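Microcin B17-processing protein McbD (Escherichia coli, PDB 6GRI) is needed to convert the inactive precursor of the antibiotic microcin B17 into the active peptide and belongs to the YcaO family. Local coordinates at residues Gly150-Gly155 against Trp353-Val358. The protein carries 1 engineered substitution. Residues are numbered along the deposited sequence; the frame is centred on the assembly and turned at random.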
loop_
_atom_site.group_PDB
_atom_site.type_symbol
_atom_site.label_atom_id
_atom_site.label_comp_id
_atom_site.label_asym_id
_atom_site.label_seq_id
_atom_site.Cartn_x
_atom_site.Cartn_y
_atom_site.Cartn_z
ATOM N N GLY D 150 -10.640 28.581 37.939
ATOM C CA GLY D 150 -10.154 29.667 37.099
ATOM C C GLY D 150 -8.937 29.425 36.222
ATOM O O GLY D 150 -8.534 30.352 35.530
ATOM N N CYS D 151 -8.355 28.217 36.228
ATOM C CA CYS D 151 -7.158 27.906 35.409
ATOM C C CYS D 151 -7.518 27.695 33.939
ATOM O O CYS D 151 -8.622 27.235 33.625
ATOM C CB CYS D 151 -6.435 26.649 35.917
ATOM S SG CYS D 151 -5.696 26.808 37.559
ATOM N N SER D 152 -6.574 27.996 33.047
ATOM C CA SER D 152 -6.795 27.848 31.604
ATOM C C SER D 152 -5.495 27.880 30.827
ATOM O O SER D 152 -4.589 28.629 31.195
ATOM C CB SER D 152 -7.709 28.965 31.091
ATOM O OG SER D 152 -7.720 29.041 29.674
ATOM N N PHE D 153 -5.423 27.073 29.753
ATOM C CA PHE D 153 -4.281 27.067 28.807
ATOM C C PHE D 153 -4.733 27.400 27.388
ATOM O O PHE D 153 -5.677 26.812 26.901
ATOM C CB PHE D 153 -3.588 25.697 28.790
ATOM C CG PHE D 153 -2.658 25.514 27.625
ATOM C CD1 PHE D 153 -1.343 25.932 27.705
ATOM C CD2 PHE D 153 -3.111 24.972 26.429
ATOM C CE1 PHE D 153 -0.487 25.795 26.620
ATOM C CE2 PHE D 153 -2.259 24.834 25.341
ATOM C CZ PHE D 153 -0.945 25.238 25.434
ATOM N N HIS D 154 -4.034 28.296 26.706
ATOM C CA HIS D 154 -4.372 28.617 25.313
ATOM C C HIS D 154 -3.184 29.244 24.553
ATOM O O HIS D 154 -2.237 29.748 25.166
ATOM C CB HIS D 154 -5.619 29.528 25.248
ATOM C CG HIS D 154 -6.609 29.127 24.193
ATOM N ND1 HIS D 154 -6.524 29.555 22.882
ATOM C CD2 HIS D 154 -7.708 28.333 24.257
ATOM C CE1 HIS D 154 -7.525 29.043 22.187
ATOM N NE2 HIS D 154 -8.256 28.296 22.998
ATOM N N GLY D 155 -3.241 29.170 23.220
ATOM C CA GLY D 155 -2.229 29.740 22.344
ATOM C C GLY D 155 -2.276 31.249 22.271
ATOM O O GLY D 155 -1.281 31.874 21.931
ATOM N N TRP D 353 0.103 30.040 26.507
ATOM C CA TRP D 353 -0.194 30.864 27.661
ATOM C C TRP D 353 -0.973 30.098 28.695
ATOM O O TRP D 353 -1.891 29.364 28.345
ATOM C CB TRP D 353 -1.022 32.056 27.213
ATOM C CG TRP D 353 -0.299 32.967 26.315
ATOM C CD1 TRP D 353 -0.242 32.909 24.952
ATOM C CD2 TRP D 353 0.475 34.101 26.703
ATOM N NE1 TRP D 353 0.527 33.944 24.463
ATOM C CE2 TRP D 353 0.978 34.691 25.522
ATOM C CE3 TRP D 353 0.790 34.683 27.936
ATOM C CZ2 TRP D 353 1.785 35.827 25.546
ATOM C CZ3 TRP D 353 1.598 35.811 27.954
ATOM C CH2 TRP D 353 2.079 36.371 26.768
ATOM N N TYR D 354 -0.602 30.296 29.962
ATOM C CA TYR D 354 -1.322 29.780 31.129
ATOM C C TYR D 354 -1.853 30.982 31.905
ATOM O O TYR D 354 -1.152 31.995 32.026
ATOM C CB TYR D 354 -0.390 28.946 32.018
ATOM C CG TYR D 354 0.398 27.903 31.259
ATOM C CD1 TYR D 354 1.605 28.227 30.648
ATOM C CD2 TYR D 354 -0.072 26.599 31.134
ATOM C CE1 TYR D 354 2.326 27.285 29.947
ATOM C CE2 TYR D 354 0.634 25.645 30.429
ATOM C CZ TYR D 354 1.834 25.988 29.835
ATOM O OH TYR D 354 2.552 25.037 29.142
ATOM N N THR D 355 -3.088 30.875 32.403
ATOM C CA THR D 355 -3.703 31.919 33.229
ATOM C C THR D 355 -4.610 31.359 34.335
ATOM O O THR D 355 -5.260 30.321 34.148
ATOM C CB THR D 355 -4.568 32.887 32.392
ATOM O OG1 THR D 355 -5.607 32.158 31.723
ATOM C CG2 THR D 355 -3.725 33.653 31.378
ATOM N N LYS D 356 -4.651 32.067 35.471
ATOM C CA LYS D 356 -5.600 31.770 36.554
ATOM C C LYS D 356 -6.182 33.053 37.105
ATOM O O LYS D 356 -5.441 33.900 37.591
ATOM C CB LYS D 356 -4.934 30.992 37.686
ATOM C CG LYS D 356 -5.922 30.436 38.712
ATOM C CD LYS D 356 -5.216 30.077 40.012
ATOM C CE LYS D 356 -6.175 29.601 41.087
ATOM N NZ LYS D 356 -6.450 28.142 41.018
ATOM N N ILE D 357 -7.504 33.190 37.035
ATOM C CA ILE D 357 -8.185 34.343 37.618
ATOM C C ILE D 357 -8.430 34.068 39.094
ATOM O O ILE D 357 -8.961 33.025 39.446
ATOM C CB ILE D 357 -9.472 34.701 36.848
ATOM C CG1 ILE D 357 -9.046 35.403 35.553
ATOM C CG2 ILE D 357 -10.394 35.590 37.687
ATOM C CD1 ILE D 357 -10.164 35.730 34.606
ATOM N N VAL D 358 -8.021 35.010 39.942
ATOM C CA VAL D 358 -7.971 34.819 41.386
ATOM C C VAL D 358 -8.527 36.060 42.049
ATOM O O VAL D 358 -8.237 37.161 41.608
ATOM C CB VAL D 358 -6.518 34.570 41.837
ATOM C CG1 VAL D 358 -6.361 34.692 43.348
ATOM C CG2 VAL D 358 -6.057 33.190 41.372
#
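S152 and H154 pair with T355 and W353 as the hydrogen-bonded positions of an antiparallel ladder whose two strands run at 156° to each other; C151–K356 and F153–Y354 are the non-hydrogen-bonded pairs. T355 N reaches S152 O at 3.0 Å and H154 N reaches W353 O at 2.9 Å, both fairly straight; W353 N returns a bond to H154 O, whereas that from S152 N to T355 O is weak. Just before the strand, G150, whose positive phi (73°) suits glycine, accepts a weak bond from I357 N at its O. On one face F153 and Y354 lie side by side, CD1 of F153 3.4 Å from CE2 of Y354, their ring planes inclined at 51°. F59 and H63 of helix 47-66 add further rings, and Y354 OH bonds to E345. Beside them, C151 SG lies alongside the lysine chain, 3.8 Å from K356 CG, a small residue suiting a place against E60 and F64 of that helix; a bend at chi4 (87°) accompanies the bonding of the ammonium to C149 O. On the other face, the short hydroxyl side chains of S152 and T355 let helix 157-180 come close, S152 OG bonding to A160 O and T355 OG1 to S164. W353 runs its broad indole edge along the H154 and G155 carbonyls and also packs on E19 of an McbB chain. Strand 151-154 is thus paired to strand 350-358 of an antiparallel sheet, with helices packed on both faces, within the YcaO fold.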